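Local coordinates for 190aa long hypothetical protein (Pyrococcus horikoshii, PDB 2DDZ) that is of unknown function but assembles as a hexamer and belongs to a family probably related to class II aminoacyl-tRNA synthetases, at residues 157-161 against 162-166; 14-17 against 18-22; 125-129 against 130-134; 52-55 against 56-59. All coordinates share one frame; numbering follows the deposited sequence.

Contact 1: 157-161 against 162-166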
loop_
_atom_site.group_PDB
_atom_site.type_symbol
_atom_site.label_atom_id
_atom_site.label_comp_id
_atom_site.label_asym_id
_atom_site.label_seq_id
_atom_site.Cartn_x
_atom_site.Cartn_y
_atom_site.Cartn_z
ATOM N N LEU E 157 5.762 -32.218 29.210
ATOM C CA LEU E 157 5.210 -32.941 28.068
ATOM C C LEU E 157 6.221 -33.974 27.563
ATOM O O LEU E 157 5.944 -34.726 26.624
ATOM C CB LEU E 157 4.855 -31.973 26.932
ATOM C CG LEU E 157 3.792 -30.897 27.178
ATOM C CD1 LEU E 157 3.704 -30.021 25.941
ATOM C CD2 LEU E 157 2.432 -31.519 27.492
ATOM N N GLY E 158 7.394 -34.001 28.186
ATOM C CA GLY E 158 8.417 -34.948 27.788
ATOM C C GLY E 158 9.078 -34.625 26.460
ATOM O O GLY E 158 9.496 -35.523 25.725
ATOM N N ILE E 159 9.167 -33.339 26.139
ATOM C CA ILE E 159 9.798 -32.915 24.898
ATOM C C ILE E 159 11.123 -32.246 25.232
ATOM O O ILE E 159 11.222 -31.505 26.208
ATOM C CB ILE E 159 8.915 -31.916 24.130
ATOM C CG1 ILE E 159 7.600 -32.588 23.749
ATOM C CG2 ILE E 159 9.639 -31.425 22.877
ATOM C CD1 ILE E 159 6.654 -31.672 23.018
ATOM N N ASP E 160 12.141 -32.523 24.425
ATOM C CA ASP E 160 13.459 -31.937 24.629
ATOM C C ASP E 160 13.530 -30.569 23.950
ATOM O O ASP E 160 13.373 -30.463 22.735
ATOM C CB ASP E 160 14.535 -32.881 24.068
ATOM C CG ASP E 160 15.914 -32.242 24.008
ATOM O OD1 ASP E 160 16.219 -31.353 24.836
ATOM O OD2 ASP E 160 16.706 -32.648 23.131
ATOM N N PRO E 161 13.767 -29.503 24.736
ATOM C CA PRO E 161 13.861 -28.131 24.225
ATOM C C PRO E 161 14.726 -28.040 22.968
ATOM O O PRO E 161 14.253 -27.616 21.911
ATOM C CB PRO E 161 14.470 -27.369 25.397
ATOM C CG PRO E 161 13.930 -28.082 26.572
ATOM C CD PRO E 161 14.061 -29.537 26.179
ATOM N N THR E 162 15.987 -28.455 23.094
ATOM C CA THR E 162 16.951 -28.424 21.993
ATOM C C THR E 162 16.447 -29.072 20.703
ATOM O O THR E 162 16.461 -28.449 19.642
ATOM C CB THR E 162 18.280 -29.118 22.386
ATOM O OG1 THR E 162 18.744 -28.600 23.638
ATOM C CG2 THR E 162 19.346 -28.860 21.336
ATOM N N GLU E 163 16.002 -30.317 20.786
ATOM C CA GLU E 163 15.517 -31.005 19.597
ATOM C C GLU E 163 14.257 -30.348 19.040
ATOM O O GLU E 163 14.084 -30.257 17.824
ATOM C CB GLU E 163 15.247 -32.476 19.919
ATOM C CG GLU E 163 15.038 -33.370 18.696
ATOM C CD GLU E 163 13.650 -33.243 18.087
ATOM O OE1 GLU E 163 12.665 -33.184 18.853
ATOM O OE2 GLU E 163 13.544 -33.220 16.843
ATOM N N PHE E 164 13.375 -29.888 19.923
ATOM C CA PHE E 164 12.147 -29.244 19.461
ATOM C C PHE E 164 12.509 -27.956 18.699
ATOM O O PHE E 164 11.987 -27.708 17.619
ATOM C CB PHE E 164 11.211 -28.926 20.641
ATOM C CG PHE E 164 9.858 -28.415 20.213
ATOM C CD1 PHE E 164 8.918 -29.270 19.644
ATOM C CD2 PHE E 164 9.547 -27.062 20.330
ATOM C CE1 PHE E 164 7.692 -28.782 19.185
ATOM C CE2 PHE E 164 8.328 -26.565 19.876
ATOM C CZ PHE E 164 7.394 -27.427 19.302
ATOM N N MET E 165 13.406 -27.161 19.283
ATOM C CA MET E 165 13.877 -25.914 18.686
ATOM C C MET E 165 14.296 -26.154 17.224
ATOM O O MET E 165 13.910 -25.415 16.316
ATOM C CB MET E 165 15.078 -25.356 19.482
ATOM C CG MET E 165 14.744 -24.813 20.888
ATOM S SD MET E 165 16.096 -24.285 21.906
ATOM C CE MET E 165 16.595 -23.018 21.038
ATOM N N GLU E 166 15.077 -27.207 17.009
ATOM C CA GLU E 166 15.560 -27.570 15.681
ATOM C C GLU E 166 14.436 -27.958 14.710
ATOM O O GLU E 166 14.372 -27.456 13.583
ATOM C CB GLU E 166 16.544 -28.744 15.792
ATOM C CG GLU E 166 17.359 -29.050 14.542
ATOM C CD GLU E 166 18.456 -28.031 14.310
ATOM O OE1 GLU E 166 18.938 -27.454 15.309
ATOM O OE2 GLU E 166 18.846 -27.817 13.139
#
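CG of Asp160 lies anti to the backbone N (chi1 169°), which brings its carboxylate beside the amides of Thr162 and Glu163. In Ile159, chi1 of -62° puts CG1 beside the N and leaves CG2 anti to it, aimed at Phe164. The result is an N-cap with a hydrophobic staple at the start of helix 161-184: Asp160 is the cap, and Ile159, just before the cap, meets Phe164, four residues after the cap. The two carboxylate oxygens divide the amides between them. OD1 of Asp160 takes Thr162 N at 3.4 Å along a bent path, and OD2 takes Glu163 N at 3.4 Å along a straighter one; both bonds are weak. Pro161 fills the first helical position, where its lack of an N-H costs nothing. Regular helix bonding then begins, with Phe164 N donating to Asp160 O at 2.9 Å and Met165 N to Pro161 O at 2.8 Å, each nearly along the C=O axis. The helix end would probably stabilise the negative charge of Asp160. Glu163 turns its own carboxylate elsewhere, to Tyr102 and Arg167, and the ring of Tyr102 also meets Phe164 edge-to-face. In the staple, Ile159 CG2 lies 3.7 Å from Phe164 CB and, approaching the ring obliquely, 4.0 Å from Phe164 CD1.

Contact 2: 14-17 against 18-22; sequences IDYD and GSAIR
The hydroxyl of Ser19 donates to Asp17 OD1 over 2.8 Å, reaching that oxygen on its syn side and only 19° out of the carboxylate plane. The same OD1 also accepts from Ser19 N, a weak bond at 3.5 Å that closes an Asx turn, so one oxygen receives both the backbone and the side-chain proton of Ser19. Asp17 OD2 is paired with Lys47 in a salt bridge, and with both oxygens engaged the carboxylate is held against rotation. A water inside the turn accepts from Asp17 N at 2.8 Å and, weakly, from Ala20 N, joining the backbone on the two sides of Gly18. That glycine has phi 94°, a conformation glycine adopts readily, and its O accepts from Ile21 N in the 3-10 turn that follows. The Tyr16 ring packs on the turn: Gly18 CA sits over one face as a CH-pi contact, 3.7 Å from the Tyr16 centroid and 24° off the normal. The Ala20 methyl lies instead at the ring edge and in its plane, CB to Tyr16 CE1 3.9 Å. The ring is further stacked with His135, and Tyr16 OH bonds to a glycerol. Backbone bonds from Ile14 and Tyr16 tie the segment to strand 36-45, and Ile14 itself touches a bound guanidine. The arrangement is an Asx turn feeding a short 3-10 segment, set in the connection between strand 5-8 and helix 25-30 beside the guanidine pocket.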
loop_
_atom_site.group_PDB
_atom_site.type_symbol
_atom_site.label_atom_id
_atom_site.label_comp_id
_atom_site.label_asym_id
_atom_site.label_seq_id
_atom_site.Cartn_x
_atom_site.Cartn_y
_atom_site.Cartn_z
ATOM N N ILE E 14 19.752 -16.450 25.682
ATOM C CA ILE E 14 19.498 -15.034 25.486
ATOM C C ILE E 14 18.146 -14.783 26.121
ATOM O O ILE E 14 17.194 -15.511 25.836
ATOM C CB ILE E 14 19.417 -14.675 23.994
ATOM C CG1 ILE E 14 20.733 -15.013 23.295
ATOM C CG2 ILE E 14 19.133 -13.200 23.847
ATOM C CD1 ILE E 14 21.924 -14.308 23.921
ATOM N N ASP E 15 18.054 -13.774 26.987
ATOM C CA ASP E 15 16.787 -13.472 27.649
ATOM C C ASP E 15 15.903 -12.506 26.850
ATOM O O ASP E 15 16.381 -11.551 26.235
ATOM C CB ASP E 15 17.029 -12.907 29.057
ATOM C CG ASP E 15 17.851 -13.851 29.940
ATOM O OD1 ASP E 15 17.575 -15.070 29.943
ATOM O OD2 ASP E 15 18.771 -13.367 30.637
ATOM N N TYR E 16 14.602 -12.764 26.870
ATOM C CA TYR E 16 13.642 -11.930 26.159
ATOM C C TYR E 16 12.992 -10.925 27.111
ATOM O O TYR E 16 12.244 -11.306 28.009
ATOM C CB TYR E 16 12.559 -12.812 25.534
ATOM C CG TYR E 16 11.516 -12.049 24.750
ATOM C CD1 TYR E 16 11.852 -11.383 23.574
ATOM C CD2 TYR E 16 10.192 -11.988 25.192
ATOM C CE1 TYR E 16 10.895 -10.671 22.855
ATOM C CE2 TYR E 16 9.228 -11.283 24.484
ATOM C CZ TYR E 16 9.588 -10.626 23.318
ATOM O OH TYR E 16 8.656 -9.914 22.613
ATOM N N ASP E 17 13.287 -9.644 26.927
ATOM C CA ASP E 17 12.683 -8.621 27.770
ATOM C C ASP E 17 11.721 -7.787 26.912
ATOM O O ASP E 17 11.289 -6.693 27.305
ATOM C CB ASP E 17 13.767 -7.739 28.406
ATOM C CG ASP E 17 14.503 -6.879 27.398
ATOM O OD1 ASP E 17 14.752 -7.341 26.266
ATOM O OD2 ASP E 17 14.854 -5.734 27.752
ATOM N N GLY E 18 11.385 -8.344 25.746
ATOM C CA GLY E 18 10.481 -7.701 24.811
ATOM C C GLY E 18 11.135 -6.861 23.723
ATOM O O GLY E 18 10.548 -6.676 22.652
ATOM N N SER E 19 12.345 -6.360 23.972
ATOM C CA SER E 19 13.022 -5.501 22.997
ATOM C C SER E 19 13.454 -6.191 21.706
ATOM O O SER E 19 13.862 -5.528 20.753
ATOM C CB SER E 19 14.231 -4.793 23.639
ATOM O OG SER E 19 15.257 -5.711 23.984
ATOM N N ALA E 20 13.366 -7.514 21.657
ATOM C CA ALA E 20 13.745 -8.225 20.443
ATOM C C ALA E 20 12.649 -8.091 19.384
ATOM O O ALA E 20 12.843 -8.457 18.228
ATOM C CB ALA E 20 14.011 -9.691 20.754
ATOM N N ILE E 21 11.504 -7.548 19.788
ATOM C CA ILE E 21 10.369 -7.348 18.887
ATOM C C ILE E 21 10.617 -6.184 17.936
ATOM O O ILE E 21 9.947 -6.062 16.914
ATOM C CB ILE E 21 9.070 -7.049 19.671
ATOM C CG1 ILE E 21 7.861 -7.363 18.793
ATOM C CG2 ILE E 21 9.054 -5.586 20.130
ATOM C CD1 ILE E 21 7.728 -8.834 18.466
ATOM N N ARG E 22 11.583 -5.327 18.277
ATOM C CA ARG E 22 11.919 -4.164 17.434
ATOM C C ARG E 22 12.454 -4.511 16.046
ATOM O O ARG E 22 13.047 -5.574 15.824
ATOM C CB ARG E 22 12.948 -3.224 18.113
ATOM C CG ARG E 22 12.437 -2.670 19.457
ATOM C CD ARG E 22 13.129 -1.412 19.805
ATOM N NE ARG E 22 12.968 -0.946 21.148
ATOM C CZ ARG E 22 13.408 0.261 21.501
ATOM N NH1 ARG E 22 13.202 0.673 22.728
ATOM N NH2 ARG E 22 14.067 1.034 20.627
HETATM O O HOH W 1 14.207 -9.052 24.304
#

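Contact 3: 125-129 against 130-134; sequences ATVSP and VSIKI
The tight end of the beta hairpin 118-128/131-139 is formed here, with Thr126 facing Lys133 a little before the two-residue bend Pro129-Val130. Thr126 and Lys133 make an antiparallel hydrogen-bonded pair. Thr126 N reaches Lys133 O at 3.0 Å nearly head-on to the carbonyl, whereas Lys133 N reaches Thr126 O at 3.0 Å from 37° above the carbonyl plane. Nearer the bend, Ser128 N donates to Ser131 O at 2.8 Å, while the return bond from Ser131 N is weak. The backbone angles of Pro129 and Val130 fit a type I turn, and an ST turn is superimposed on it: chi1 of 71° tucks Ser128 OG over the bend, where it accepts from Val130 N at 3.2 Å. Ser128 OG also lies 3.0 Å from Ser131 OG, which is bonded to Glu74. The opposite sheet face carries Val127 and Ile132, in loose contact (CG1 to CG1 4.4 Å) and packed against helix 81-100. Two further polar ends find partners beyond the hairpin: Thr126 OG1 bonds to Arg187 O of the second subunit, and Lys133 NZ is bonded to the carbonyl oxygens of Ala20 and Arg22.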
loop_
_atom_site.group_PDB
_atom_site.type_symbol
_atom_site.label_atom_id
_atom_site.label_comp_id
_atom_site.label_asym_id
_atom_site.label_seq_id
_atom_site.Cartn_x
_atom_site.Cartn_y
_atom_site.Cartn_z
ATOM N N ALA E 125 1.927 -10.303 17.489
ATOM C CA ALA E 125 2.242 -9.932 16.112
ATOM C C ALA E 125 1.991 -8.454 15.911
ATOM O O ALA E 125 0.964 -7.941 16.338
ATOM C CB ALA E 125 1.380 -10.723 15.146
ATOM N N THR E 126 2.912 -7.771 15.248
ATOM C CA THR E 126 2.724 -6.355 15.010
ATOM C C THR E 126 3.586 -5.868 13.853
ATOM O O THR E 126 4.139 -6.664 13.102
ATOM C CB THR E 126 3.025 -5.513 16.289
ATOM O OG1 THR E 126 2.698 -4.142 16.039
ATOM C CG2 THR E 126 4.491 -5.613 16.683
ATOM N N VAL E 127 3.679 -4.560 13.680
ATOM C CA VAL E 127 4.475 -4.031 12.589
ATOM C C VAL E 127 5.284 -2.842 13.044
ATOM O O VAL E 127 5.025 -2.261 14.111
ATOM C CB VAL E 127 3.594 -3.552 11.384
ATOM C CG1 VAL E 127 2.666 -4.664 10.921
ATOM C CG2 VAL E 127 2.810 -2.311 11.779
ATOM N N SER E 128 6.264 -2.503 12.213
ATOM C CA SER E 128 7.140 -1.356 12.415
ATOM C C SER E 128 6.970 -0.588 11.100
ATOM O O SER E 128 6.359 -1.094 10.166
ATOM C CB SER E 128 8.598 -1.798 12.560
ATOM O OG SER E 128 9.110 -2.249 11.325
ATOM N N PRO E 129 7.497 0.636 11.006
ATOM C CA PRO E 129 7.308 1.333 9.736
ATOM C C PRO E 129 7.838 0.567 8.522
ATOM O O PRO E 129 7.383 0.805 7.409
ATOM C CB PRO E 129 8.045 2.652 9.960
ATOM C CG PRO E 129 7.879 2.877 11.448
ATOM C CD PRO E 129 8.164 1.503 11.996
ATOM N N VAL E 130 8.779 -0.358 8.724
ATOM C CA VAL E 130 9.354 -1.089 7.590
ATOM C C VAL E 130 9.272 -2.614 7.605
ATOM O O VAL E 130 9.871 -3.268 6.752
ATOM C CB VAL E 130 10.837 -0.752 7.413
ATOM C CG1 VAL E 130 11.026 0.749 7.388
ATOM C CG2 VAL E 130 11.647 -1.391 8.535
ATOM N N SER E 131 8.557 -3.200 8.558
ATOM C CA SER E 131 8.504 -4.652 8.584
ATOM C C SER E 131 7.451 -5.246 9.518
ATOM O O SER E 131 6.845 -4.545 10.331
ATOM C CB SER E 131 9.878 -5.193 8.990
ATOM O OG SER E 131 10.092 -4.952 10.368
ATOM N N ILE E 132 7.259 -6.558 9.384
ATOM C CA ILE E 132 6.334 -7.319 10.214
ATOM C C ILE E 132 7.213 -7.980 11.271
ATOM O O ILE E 132 8.267 -8.536 10.945
ATOM C CB ILE E 132 5.623 -8.438 9.420
ATOM C CG1 ILE E 132 4.483 -7.861 8.575
ATOM C CG2 ILE E 132 5.096 -9.492 10.370
ATOM C CD1 ILE E 132 4.953 -6.913 7.508
ATOM N N LYS E 133 6.777 -7.920 12.526
ATOM C CA LYS E 133 7.516 -8.497 13.635
ATOM C C LYS E 133 6.642 -9.396 14.479
ATOM O O LYS E 133 5.609 -8.964 14.992
ATOM C CB LYS E 133 8.103 -7.391 14.519
ATOM C CG LYS E 133 9.348 -6.770 13.941
ATOM C CD LYS E 133 10.411 -7.839 13.712
ATOM C CE LYS E 133 10.867 -8.515 15.021
ATOM N NZ LYS E 133 12.120 -7.925 15.589
ATOM N N ILE E 134 7.078 -10.642 14.643
ATOM C CA ILE E 134 6.341 -11.641 15.415
ATOM C C ILE E 134 7.158 -12.332 16.507
ATOM O O ILE E 134 8.312 -12.683 16.300
ATOM C CB ILE E 134 5.814 -12.787 14.497
ATOM C CG1 ILE E 134 4.916 -12.239 13.392
ATOM C CG2 ILE E 134 5.080 -13.823 15.327
ATOM C CD1 ILE E 134 4.130 -11.039 13.805
#

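Contact 4: 52-55 against 56-59. With GOL (glycerol), chain R.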
loop_
_atom_site.group_PDB
_atom_site.type_symbol
_atom_site.label_atom_id
_atom_site.label_comp_id
_atom_site.label_asym_id
_atom_site.label_seq_id
_atom_site.Cartn_x
_atom_site.Cartn_y
_atom_site.Cartn_z
ATOM N N VAL E 52 3.806 -5.010 23.778
ATOM C CA VAL E 52 3.101 -4.653 22.549
ATOM C C VAL E 52 1.582 -4.786 22.651
ATOM O O VAL E 52 0.849 -3.983 22.084
ATOM C CB VAL E 52 3.618 -5.503 21.358
ATOM C CG1 VAL E 52 2.718 -5.314 20.144
ATOM C CG2 VAL E 52 5.063 -5.089 21.009
ATOM N N ASP E 53 1.113 -5.808 23.360
ATOM C CA ASP E 53 -0.323 -6.012 23.519
ATOM C C ASP E 53 -0.889 -4.937 24.456
ATOM O O ASP E 53 -0.668 -4.978 25.666
ATOM C CB ASP E 53 -0.604 -7.404 24.097
ATOM C CG ASP E 53 -2.063 -7.814 23.960
ATOM O OD1 ASP E 53 -2.944 -6.931 23.868
ATOM O OD2 ASP E 53 -2.338 -9.033 23.956
ATOM N N ILE E 54 -1.617 -3.978 23.885
ATOM C CA ILE E 54 -2.215 -2.904 24.660
ATOM C C ILE E 54 -3.117 -3.458 25.752
ATOM O O ILE E 54 -3.231 -2.865 26.827
ATOM C CB ILE E 54 -3.049 -1.949 23.774
ATOM C CG1 ILE E 54 -2.138 -1.199 22.799
ATOM C CG2 ILE E 54 -3.764 -0.917 24.647
ATOM C CD1 ILE E 54 -0.991 -0.527 23.504
ATOM N N GLU E 55 -3.782 -4.578 25.470
ATOM C CA GLU E 55 -4.652 -5.204 26.467
ATOM C C GLU E 55 -3.824 -5.667 27.685
ATOM O O GLU E 55 -4.310 -5.628 28.819
ATOM C CB GLU E 55 -5.387 -6.407 25.863
ATOM C CG GLU E 55 -6.348 -7.096 26.831
ATOM C CD GLU E 55 -7.089 -8.273 26.197
ATOM O OE1 GLU E 55 -6.877 -8.543 24.996
ATOM O OE2 GLU E 55 -7.885 -8.929 26.903
ATOM N N ASP E 56 -2.591 -6.124 27.455
ATOM C CA ASP E 56 -1.740 -6.551 28.566
ATOM C C ASP E 56 -1.416 -5.329 29.408
ATOM O O ASP E 56 -1.338 -5.416 30.636
ATOM C CB ASP E 56 -0.429 -7.201 28.078
ATOM C CG ASP E 56 -0.630 -8.620 27.540
ATOM O OD1 ASP E 56 -1.725 -9.192 27.745
ATOM O OD2 ASP E 56 0.310 -9.167 26.919
ATOM N N LEU E 57 -1.227 -4.186 28.748
ATOM C CA LEU E 57 -0.935 -2.945 29.462
ATOM C C LEU E 57 -2.131 -2.540 30.327
ATOM O O LEU E 57 -1.970 -2.219 31.496
ATOM C CB LEU E 57 -0.607 -1.811 28.478
ATOM C CG LEU E 57 0.699 -1.958 27.685
ATOM C CD1 LEU E 57 0.767 -0.901 26.598
ATOM C CD2 LEU E 57 1.890 -1.844 28.627
ATOM N N ARG E 58 -3.330 -2.565 29.753
ATOM C CA ARG E 58 -4.530 -2.184 30.493
ATOM C C ARG E 58 -4.787 -3.112 31.681
ATOM O O ARG E 58 -5.121 -2.654 32.777
ATOM C CB ARG E 58 -5.760 -2.168 29.562
ATOM C CG ARG E 58 -5.820 -0.980 28.606
ATOM C CD ARG E 58 -6.870 -1.194 27.496
ATOM N NE ARG E 58 -8.205 -1.494 28.025
ATOM C CZ ARG E 58 -8.977 -0.616 28.660
ATOM N NH1 ARG E 58 -8.559 0.631 28.851
ATOM N NH2 ARG E 58 -10.169 -0.982 29.104
ATOM N N LEU E 59 -4.640 -4.415 31.466
ATOM C CA LEU E 59 -4.851 -5.397 32.530
ATOM C C LEU E 59 -3.636 -5.498 33.461
ATOM O O LEU E 59 -3.675 -6.219 34.461
ATOM C CB LEU E 59 -5.137 -6.780 31.933
ATOM C CG LEU E 59 -6.335 -6.922 30.988
ATOM C CD1 LEU E 59 -6.410 -8.352 30.478
ATOM C CD2 LEU E 59 -7.619 -6.548 31.706
HETATM C C1 GOL R . 4.808 -9.892 23.997
HETATM O O1 GOL R . 6.212 -10.001 23.805
HETATM C C2 GOL R . 4.453 -8.598 24.736
HETATM O O2 GOL R . 4.922 -7.475 23.975
HETATM C C3 GOL R . 2.927 -8.532 24.910
HETATM O O3 GOL R . 2.536 -7.343 25.600
#
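Leu57 N donates to Asp53 O at 3.2 Å, in the carbonyl plane, and Leu59 N to Glu55 O at 2.9 Å, so the i to i+4 bonds of helix 54-59 start from Asp53, its N-cap. The cap side chain, its CG anti to the backbone N (chi1 -165°), gives OD1 to Glu55 N at 3.0 Å; the amide approaches from above the carboxylate plane, 35° out of it. Asp56, one turn on, crosses Asp53 at about a right angle, with Asp53 OD2 and Asp56 OD1 3.8 Å apart. A glycerol, probably from the crystallisation liquor, stands in for one half of a capping box, the link from Asp53 N to the Asp56 carboxylate: its O3 accepts from Asp53 N at 3.1 Å and donates to Asp56 OD2 at 3.2 Å. Its O2 takes Val52 N at 2.7 Å. On another side of the helix, Ile54 CD1 meets Leu57 CD1 at 3.6 Å, the two chains crossing at a slant. Arg58 NH1 bonds to Arg28 O of the fourth subunit. Two carboxylates this close would probably raise the pKa of at least one of them, an effect perhaps offset by the helix N-terminus and, for Asp53, by a long, weak ion pair with Lys185 of the second subunit.

Contacts 2 and 3 are buried, contact 1 is partly buried and contact 4 lies at the surface. Contacts 1 and 4 both start a helix under an aspartate cap, yet their centres are about 30 Å apart on opposite sides of the chain's centre; contact 1 adds an apolar staple, contact 4 a second carboxylate and a glycerol. Contacts 2 and 3 touch through Lys133, whose NZ reaches backbone oxygens in and just after the 3-10 segment. Val52 of contact 4 packs against Ile21 of contact 2 and Thr126 of contact 3, so these three form one connected region, and all three touch the second subunit. Contact 1 touches no other chain of the assembly.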